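Local coordinates for signal recognition particle 19 kDa protein (Pyrococcus furiosus, PDB 3DLU) that probably binds 7S RNA directly and helps the 54 kDa subunit join the archaeal signal recognition particle, which targets nascent membrane proteins to the membrane, at residues 45-57 / 67-79. Sequence-based numbering, arbitrary orientation.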
ATOM      1  N   LYS A  45     -10.802 -22.467  -3.030  1.00 18.00           N
ATOM      2  CA  LYS A  45     -11.804 -21.986  -3.995  1.00 20.18           C
ATOM      3  C   LYS A  45     -12.474 -20.688  -3.552  1.00 26.73           C
ATOM      4  O   LYS A  45     -13.622 -20.420  -3.902  1.00 24.87           O
ATOM      5  CB  LYS A  45     -12.881 -23.034  -4.261  1.00 22.39           C
ATOM      6  CG  LYS A  45     -12.364 -24.439  -4.439  1.00 21.95           C
ATOM      7  CD  LYS A  45     -12.081 -24.814  -5.854  1.00 34.06           C
ATOM      8  CE  LYS A  45     -12.300 -26.317  -6.009  1.00 30.75           C
ATOM      9  NZ  LYS A  45     -11.778 -26.836  -7.284  1.00 41.41           N
ATOM     10  N   PHE A  46     -11.769 -19.889  -2.767  1.00 16.88           N
ATOM     11  CA  PHE A  46     -12.278 -18.581  -2.409  1.00 15.51           C
ATOM     12  C   PHE A  46     -11.904 -17.666  -3.558  1.00 19.28           C
ATOM     13  O   PHE A  46     -11.017 -17.989  -4.346  1.00 30.86           O
ATOM     14  CB  PHE A  46     -11.648 -18.067  -1.107  1.00 17.97           C
ATOM     15  CG  PHE A  46     -11.946 -18.913   0.108  1.00 16.35           C
ATOM     16  CD1 PHE A  46     -12.953 -19.868   0.092  1.00 15.59           C
ATOM     17  CD2 PHE A  46     -11.243 -18.710   1.284  1.00 19.56           C
ATOM     18  CE1 PHE A  46     -13.232 -20.631   1.220  1.00 17.14           C
ATOM     19  CE2 PHE A  46     -11.518 -19.470   2.429  1.00 15.37           C
ATOM     20  CZ  PHE A  46     -12.506 -20.428   2.395  1.00 19.82           C
ATOM     21  N   LYS A  47     -12.582 -16.541  -3.690  1.00 20.26           N
ATOM     22  CA  LYS A  47     -12.210 -15.614  -4.746  1.00 22.27           C
ATOM     23  C   LYS A  47     -11.407 -14.475  -4.140  1.00 16.63           C
ATOM     24  O   LYS A  47     -11.821 -13.896  -3.140  1.00 19.94           O
ATOM     25  CB  LYS A  47     -13.453 -15.082  -5.459  1.00 22.48           C
ATOM     26  CG  LYS A  47     -13.123 -14.109  -6.574  1.00 23.62           C
ATOM     27  CD  LYS A  47     -14.375 -13.679  -7.317  1.00 35.14           C
ATOM     28  CE  LYS A  47     -14.014 -12.934  -8.598  1.00 33.65           C
ATOM     29  NZ  LYS A  47     -15.213 -12.351  -9.259  1.00 44.22           N
ATOM     30  N   VAL A  48     -10.253 -14.179  -4.732  1.00 16.43           N
ATOM     31  CA  VAL A  48      -9.409 -13.080  -4.274  1.00 16.05           C
ATOM     32  C   VAL A  48      -9.750 -11.774  -4.992  1.00 18.58           C
ATOM     33  O   VAL A  48      -9.677 -11.685  -6.222  1.00 18.86           O
ATOM     34  CB  VAL A  48      -7.919 -13.412  -4.444  1.00 19.40           C
ATOM     35  CG1 VAL A  48      -7.057 -12.291  -3.918  1.00 20.41           C
ATOM     36  CG2 VAL A  48      -7.597 -14.717  -3.721  1.00 27.24           C
ATOM     37  N   ILE A  49     -10.119 -10.774  -4.198  1.00 13.35           N
ATOM     38  CA  ILE A  49     -10.598  -9.476  -4.677  1.00 17.04           C
ATOM     39  C   ILE A  49      -9.497  -8.401  -4.665  1.00 23.55           C
ATOM     40  O   ILE A  49      -9.328  -7.656  -5.640  1.00 18.87           O
ATOM     41  CB  ILE A  49     -11.801  -9.008  -3.823  1.00 14.72           C
ATOM     42  CG1 ILE A  49     -12.935 -10.046  -3.859  1.00 18.61           C
ATOM     43  CG2 ILE A  49     -12.292  -7.623  -4.244  1.00 21.08           C
ATOM     44  CD1 ILE A  49     -13.383 -10.427  -5.275  1.00 21.24           C
ATOM     45  N   ARG A  50      -8.760  -8.311  -3.560  1.00 17.86           N
ATOM     46  CA  ARG A  50      -7.633  -7.373  -3.441  1.00 15.67           C
ATOM     47  C   ARG A  50      -6.506  -7.996  -2.628  1.00 20.36           C
ATOM     48  O   ARG A  50      -6.761  -8.668  -1.641  1.00 16.31           O
ATOM     49  CB  ARG A  50      -8.052  -6.072  -2.741  1.00 16.49           C
ATOM     50  CG  ARG A  50      -6.841  -5.157  -2.417  1.00 24.99           C
ATOM     51  CD  ARG A  50      -7.242  -3.823  -1.779  1.00 25.09           C
ATOM     52  NE  ARG A  50      -6.156  -2.834  -1.816  1.00 16.42           N
ATOM     53  CZ  ARG A  50      -5.662  -2.204  -0.750  1.00 27.57           C
ATOM     54  NH1 ARG A  50      -6.139  -2.456   0.462  1.00 24.09           N
ATOM     55  NH2 ARG A  50      -4.690  -1.306  -0.895  1.00 22.00           N
ATOM     56  N   VAL A  51      -5.267  -7.757  -3.034  1.00 14.24           N
ATOM     57  CA  VAL A  51      -4.112  -8.155  -2.229  1.00 17.53           C
ATOM     58  C   VAL A  51      -3.185  -6.966  -2.097  1.00 20.65           C
ATOM     59  O   VAL A  51      -2.745  -6.424  -3.097  1.00 18.96           O
ATOM     60  CB  VAL A  51      -3.319  -9.290  -2.904  1.00 23.90           C
ATOM     61  CG1 VAL A  51      -2.173  -9.766  -1.997  1.00 19.98           C
ATOM     62  CG2 VAL A  51      -4.232 -10.436  -3.260  1.00 16.06           C
ATOM     63  N   GLU A  52      -2.881  -6.542  -0.877  1.00 15.62           N
ATOM     64  CA  GLU A  52      -1.913  -5.464  -0.713  1.00 16.61           C
ATOM     65  C   GLU A  52      -0.828  -5.947   0.213  1.00 20.34           C
ATOM     66  O   GLU A  52      -1.113  -6.598   1.217  1.00 16.03           O
ATOM     67  CB  GLU A  52      -2.551  -4.205  -0.117  1.00 16.38           C
ATOM     68  CG  GLU A  52      -1.680  -2.942  -0.255  1.00 21.09           C
ATOM     69  CD  GLU A  52      -0.583  -2.829   0.797  1.00 39.62           C
ATOM     70  OE1 GLU A  52      -0.761  -3.363   1.907  1.00 31.47           O
ATOM     71  OE2 GLU A  52       0.457  -2.191   0.515  1.00 37.08           O
ATOM     72  N   GLU A  53       0.413  -5.626  -0.128  1.00 12.21           N
ATOM     73  CA  GLU A  53       1.534  -5.970   0.736  1.00 19.58           C
ATOM     74  C   GLU A  53       2.619  -4.896   0.678  1.00 25.48           C
ATOM     75  O   GLU A  53       2.953  -4.386  -0.388  1.00 19.29           O
ATOM     76  CB  GLU A  53       2.098  -7.335   0.341  1.00 21.17           C
ATOM     77  CG  GLU A  53       3.033  -7.918   1.379  1.00 33.10           C
ATOM     78  CD  GLU A  53       3.607  -9.255   0.958  1.00 44.83           C
ATOM     79  OE1 GLU A  53       3.477  -9.608  -0.236  1.00 36.72           O
ATOM     80  OE2 GLU A  53       4.187  -9.944   1.823  1.00 43.53           O
ATOM     81  N   ASP A  54       3.163  -4.549   1.837  1.00 17.90           N
ATOM     82  CA  ASP A  54       4.219  -3.553   1.911  1.00 11.64           C
ATOM     83  C   ASP A  54       5.346  -4.225   2.677  1.00 23.02           C
ATOM     84  O   ASP A  54       5.120  -4.770   3.746  1.00 21.92           O
ATOM     85  CB  ASP A  54       3.734  -2.314   2.668  1.00 16.75           C
ATOM     86  CG  ASP A  54       4.676  -1.133   2.534  1.00 27.35           C
ATOM     87  OD1 ASP A  54       5.661  -1.235   1.778  1.00 24.12           O
ATOM     88  OD2 ASP A  54       4.426  -0.088   3.172  1.00 22.37           O
ATOM     89  N   LYS A  55       6.546  -4.222   2.115  1.00 16.65           N
ATOM     90  CA  LYS A  55       7.690  -4.874   2.758  1.00 15.33           C
ATOM     91  C   LYS A  55       8.770  -3.831   2.977  1.00 21.36           C
ATOM     92  O   LYS A  55       9.196  -3.162   2.032  1.00 20.49           O
ATOM     93  CB  LYS A  55       8.227  -5.990   1.858  1.00 23.96           C
ATOM     94  CG  LYS A  55       7.162  -6.944   1.342  1.00 25.89           C
ATOM     95  CD  LYS A  55       7.789  -8.108   0.577  1.00 27.87           C
ATOM     96  CE  LYS A  55       6.718  -8.955  -0.106  1.00 41.61           C
ATOM     97  NZ  LYS A  55       7.288 -10.101  -0.881  1.00 42.47           N
ATOM     98  N   LEU A  56       9.218  -3.678   4.218  1.00 22.34           N
ATOM     99  CA  LEU A  56      10.185  -2.640   4.534  1.00 24.35           C
ATOM    100  C   LEU A  56      11.442  -3.240   5.141  1.00 37.37           C
ATOM    101  O   LEU A  56      11.366  -4.118   5.992  1.00 26.85           O
ATOM    102  CB  LEU A  56       9.571  -1.634   5.502  1.00 24.13           C
ATOM    103  CG  LEU A  56       8.377  -0.899   4.901  1.00 26.95           C
ATOM    104  CD1 LEU A  56       7.443  -0.390   5.986  1.00 33.63           C
ATOM    105  CD2 LEU A  56       8.867   0.233   4.030  1.00 33.55           C
ATOM    106  N   ASN A  57      12.599  -2.769   4.692  1.00 34.65           N
ATOM    107  CA  ASN A  57      13.866  -3.253   5.227  1.00 41.81           C
ATOM    108  C   ASN A  57      14.140  -2.623   6.589  1.00 39.45           C
ATOM    109  O   ASN A  57      14.206  -1.401   6.703  1.00 37.58           O
ATOM    110  CB  ASN A  57      15.007  -2.937   4.257  1.00 32.56           C
ATOM    111  CG  ASN A  57      16.272  -3.712   4.571  1.00 58.14           C
ATOM    112  OD1 ASN A  57      16.615  -3.918   5.738  1.00 42.55           O
ATOM    113  ND2 ASN A  57      16.978  -4.146   3.523  1.00 33.33           N
ATOM    114  N   LEU A  67      12.814  -8.680   5.311  1.00 46.62           N
ATOM    115  CA  LEU A  67      11.993  -7.475   5.328  1.00 39.25           C
ATOM    116  C   LEU A  67      10.772  -7.635   6.230  1.00 34.51           C
ATOM    117  O   LEU A  67      10.143  -8.689   6.247  1.00 44.52           O
ATOM    118  CB  LEU A  67      11.519  -7.141   3.910  1.00 48.43           C
ATOM    119  CG  LEU A  67      12.584  -6.992   2.825  1.00 49.16           C
ATOM    120  CD1 LEU A  67      11.937  -6.931   1.450  1.00 31.87           C
ATOM    121  CD2 LEU A  67      13.424  -5.759   3.086  1.00 27.09           C
ATOM    122  N   ARG A  68      10.436  -6.579   6.967  1.00 35.72           N
ATOM    123  CA  ARG A  68       9.200  -6.550   7.741  1.00 31.76           C
ATOM    124  C   ARG A  68       8.029  -6.341   6.794  1.00 33.95           C
ATOM    125  O   ARG A  68       8.031  -5.396   6.008  1.00 27.28           O
ATOM    126  CB  ARG A  68       9.229  -5.425   8.773  1.00 34.13           C
ATOM    127  CG  ARG A  68      10.062  -5.732  10.002  1.00 55.97           C
ATOM    128  CD  ARG A  68       9.411  -5.163  11.252  1.00 60.36           C
ATOM    129  NE  ARG A  68       8.057  -5.676  11.436  1.00 70.62           N
ATOM    130  CZ  ARG A  68       7.262  -5.341  12.448  1.00 79.14           C
ATOM    131  NH1 ARG A  68       7.689  -4.491  13.371  1.00 79.84           N
ATOM    132  NH2 ARG A  68       6.043  -5.855  12.537  1.00 75.64           N
ATOM    133  N   THR A  69       7.026  -7.212   6.893  1.00 24.94           N
ATOM    134  CA  THR A  69       5.902  -7.211   5.962  1.00 26.17           C
ATOM    135  C   THR A  69       4.576  -6.798   6.596  1.00 28.54           C
ATOM    136  O   THR A  69       4.300  -7.107   7.753  1.00 26.72           O
ATOM    137  CB  THR A  69       5.709  -8.599   5.337  1.00 30.07           C
ATOM    138  OG1 THR A  69       6.887  -8.962   4.602  1.00 46.53           O
ATOM    139  CG2 THR A  69       4.526  -8.581   4.399  1.00 44.99           C
ATOM    140  N   PHE A  70       3.746  -6.114   5.818  1.00 23.35           N
ATOM    141  CA  PHE A  70       2.462  -5.624   6.300  1.00 21.08           C
ATOM    142  C   PHE A  70       1.497  -5.805   5.149  1.00 26.13           C
ATOM    143  O   PHE A  70       1.882  -5.602   4.007  1.00 22.53           O
ATOM    144  CB  PHE A  70       2.586  -4.144   6.634  1.00 14.70           C
ATOM    145  CG  PHE A  70       3.708  -3.838   7.570  1.00 21.39           C
ATOM    146  CD1 PHE A  70       5.007  -3.721   7.102  1.00 23.07           C
ATOM    147  CD2 PHE A  70       3.471  -3.695   8.929  1.00 23.51           C
ATOM    148  CE1 PHE A  70       6.039  -3.448   7.966  1.00 29.51           C
ATOM    149  CE2 PHE A  70       4.502  -3.419   9.799  1.00 25.85           C
ATOM    150  CZ  PHE A  70       5.788  -3.298   9.319  1.00 25.78           C
ATOM    151  N   GLY A  71       0.263  -6.208   5.415  1.00 18.57           N
ATOM    152  CA  GLY A  71      -0.628  -6.473   4.300  1.00 20.75           C
ATOM    153  C   GLY A  71      -2.056  -6.797   4.662  1.00 17.31           C
ATOM    154  O   GLY A  71      -2.428  -6.823   5.841  1.00 14.86           O
ATOM    155  N   MET A  72      -2.860  -7.035   3.631  1.00 16.08           N
ATOM    156  CA  MET A  72      -4.257  -7.416   3.803  1.00 15.28           C
ATOM    157  C   MET A  72      -4.773  -8.020   2.521  1.00 13.88           C
ATOM    158  O   MET A  72      -4.234  -7.766   1.434  1.00 14.46           O
ATOM    159  CB  MET A  72      -5.135  -6.219   4.202  1.00 16.19           C
ATOM    160  CG  MET A  72      -5.317  -5.164   3.096  1.00 22.56           C
ATOM    161  SD  MET A  72      -6.730  -5.409   1.982  1.00 26.23           S
ATOM    162  CE  MET A  72      -7.993  -4.336   2.738  1.00 18.10           C
ATOM    163  N   ILE A  73      -5.797  -8.845   2.651  1.00 15.05           N
ATOM    164  CA  ILE A  73      -6.384  -9.523   1.504  1.00 15.84           C
ATOM    165  C   ILE A  73      -7.879  -9.349   1.621  1.00 14.03           C
ATOM    166  O   ILE A  73      -8.442  -9.525   2.696  1.00 22.42           O
ATOM    167  CB  ILE A  73      -6.081 -11.050   1.492  1.00 18.37           C
ATOM    168  CG1 ILE A  73      -4.575 -11.342   1.572  1.00 16.42           C
ATOM    169  CG2 ILE A  73      -6.664 -11.689   0.238  1.00 14.19           C
ATOM    170  CD1 ILE A  73      -4.013 -11.403   2.986  1.00 21.32           C
ATOM    171  N   VAL A  74      -8.529  -8.980   0.524  1.00 11.08           N
ATOM    172  CA  VAL A  74      -9.976  -9.001   0.477  1.00 15.92           C
ATOM    173  C   VAL A  74     -10.356 -10.255  -0.290  1.00 12.98           C
ATOM    174  O   VAL A  74      -9.838 -10.500  -1.379  1.00 16.59           O
ATOM    175  CB  VAL A  74     -10.534  -7.758  -0.250  1.00 14.82           C
ATOM    176  CG1 VAL A  74     -12.041  -7.851  -0.343  1.00 13.59           C
ATOM    177  CG2 VAL A  74     -10.113  -6.475   0.491  1.00 16.87           C
ATOM    178  N   LEU A  75     -11.248 -11.049   0.308  0.50 13.79           N
ATOM    179  CA  LEU A  75     -11.667 -12.339  -0.225  0.50 14.62           C
ATOM    180  C   LEU A  75     -13.194 -12.479  -0.262  0.50 11.54           C
ATOM    181  O   LEU A  75     -13.903 -11.778   0.453  0.50 15.41           O
ATOM    182  CB  LEU A  75     -11.102 -13.466   0.649  0.50 14.43           C
ATOM    183  CG  LEU A  75      -9.591 -13.669   0.731  0.50 15.58           C
ATOM    184  CD1 LEU A  75      -9.258 -14.752   1.753  0.50 15.99           C
ATOM    185  CD2 LEU A  75      -9.023 -14.020  -0.642  0.50 16.49           C
ATOM    186  N   GLU A  76     -13.693 -13.388  -1.102  1.00 14.43           N
ATOM    187  CA  GLU A  76     -15.081 -13.815  -1.021  1.00 18.94           C
ATOM    188  C   GLU A  76     -15.090 -15.307  -0.734  1.00 19.79           C
ATOM    189  O   GLU A  76     -14.346 -16.057  -1.356  1.00 19.79           O
ATOM    190  CB  GLU A  76     -15.815 -13.530  -2.335  1.00 17.89           C
ATOM    191  CG  GLU A  76     -16.206 -12.086  -2.474  1.00 25.82           C
ATOM    192  CD  GLU A  76     -16.851 -11.772  -3.816  1.00 32.38           C
ATOM    193  OE1 GLU A  76     -16.695 -12.563  -4.763  1.00 36.13           O
ATOM    194  OE2 GLU A  76     -17.513 -10.724  -3.908  1.00 30.91           O
ATOM    195  N   SER A  77     -15.937 -15.736   0.193  1.00 20.29           N
ATOM    196  CA  SER A  77     -15.974 -17.141   0.589  1.00 14.40           C
ATOM    197  C   SER A  77     -17.417 -17.534   0.887  1.00 21.66           C
ATOM    198  O   SER A  77     -18.188 -16.705   1.352  1.00 27.84           O
ATOM    199  CB  SER A  77     -15.106 -17.321   1.843  1.00 27.84           C
ATOM    200  OG  SER A  77     -15.398 -18.522   2.535  1.00 29.61           O
ATOM    201  N   PRO A  78     -17.777 -18.805   0.631  1.00 23.53           N
ATOM    202  CA  PRO A  78     -19.103 -19.324   0.993  1.00 29.62           C
ATOM    203  C   PRO A  78     -19.279 -19.412   2.508  1.00 26.98           C
ATOM    204  O   PRO A  78     -20.401 -19.568   2.985  1.00 33.34           O
ATOM    205  CB  PRO A  78     -19.113 -20.747   0.412  1.00 22.74           C
ATOM    206  CG  PRO A  78     -17.774 -20.982  -0.189  1.00 29.42           C
ATOM    207  CD  PRO A  78     -16.865 -19.859   0.154  1.00 21.96           C
ATOM    208  N   TYR A  79     -18.180 -19.337   3.253  1.00 25.63           N
ATOM    209  CA  TYR A  79     -18.223 -19.466   4.713  1.00 28.86           C
ATOM    210  C   TYR A  79     -18.055 -18.118   5.388  1.00 19.52           C
ATOM    211  O   TYR A  79     -17.573 -17.172   4.778  1.00 24.55           O
ATOM    212  CB  TYR A  79     -17.127 -20.413   5.203  1.00 24.85           C
ATOM    213  CG  TYR A  79     -17.083 -21.713   4.437  1.00 26.90           C
ATOM    214  CD1 TYR A  79     -18.070 -22.669   4.604  1.00 53.06           C
ATOM    215  CD2 TYR A  79     -16.065 -21.974   3.532  1.00 22.52           C
ATOM    216  CE1 TYR A  79     -18.040 -23.853   3.895  1.00 60.04           C
ATOM    217  CE2 TYR A  79     -16.027 -23.153   2.818  1.00 33.63           C
ATOM    218  CZ  TYR A  79     -17.016 -24.090   3.005  1.00 52.14           C
ATOM    219  OH  TYR A  79     -16.982 -25.272   2.299  1.00 55.63           O
TER
HETATM  220  O   HOH W   1       6.410 -12.023   3.085  1.00 52.73           O
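Val-74 O is gripped by two backbone amides at once, Ile-49 N at 2.8 Å and Arg-50 N at 3.3 Å, both reaching it from the same face of its carbonyl plane. This shared acceptor is the signature of a classic beta bulge, here set in the antiparallel hairpin of strands 47-56 and 68-76, whose later strand is the middle one of the chain's sheet, flanked on its far edge by strand 3-6. The bulge shifts the register by one residue, and beyond it regular pairing resumes: Glu-52 N points almost straight at Met-72 O (177° at the hydrogen).

The two faces of the hairpin do different work. Val-48, Val-51, Ile-73 and Leu-75 line the side covered by helix 34-43, and Val-48 and Leu-75 lie side by side there, pointing the same way. On the other side Met-72, bent along its length, crosses the extended Arg-50 chain at about a right angle and brings SD to 3.4 Å from Arg-50 NH1; the same guanidinium forms salt bridges with Asp-54 of a second subunit and Glu-52 of a third. Strand 47-56 also pairs with its counterpart in the second subunit, continuing the sheet across the interface.

Where strand 68-76 ends, Phe-46 turns toward it, CG anti to its own carbonyl carbon (chi1 -63°), laying one ring face over Ser-77 in a CH-pi contact, with Ser-77 CB 3.8 Å from the centroid of the Phe-46 ring. Replacing this phenylalanine with alanine would probably uncover Ser-77 and open a gap beside Pro-78 and Tyr-79. Ser-77 OG, which also hydrogen-bonds Ser-84 of helix 81-100, closes an ST turn by accepting Tyr-79 N at 3.0 Å.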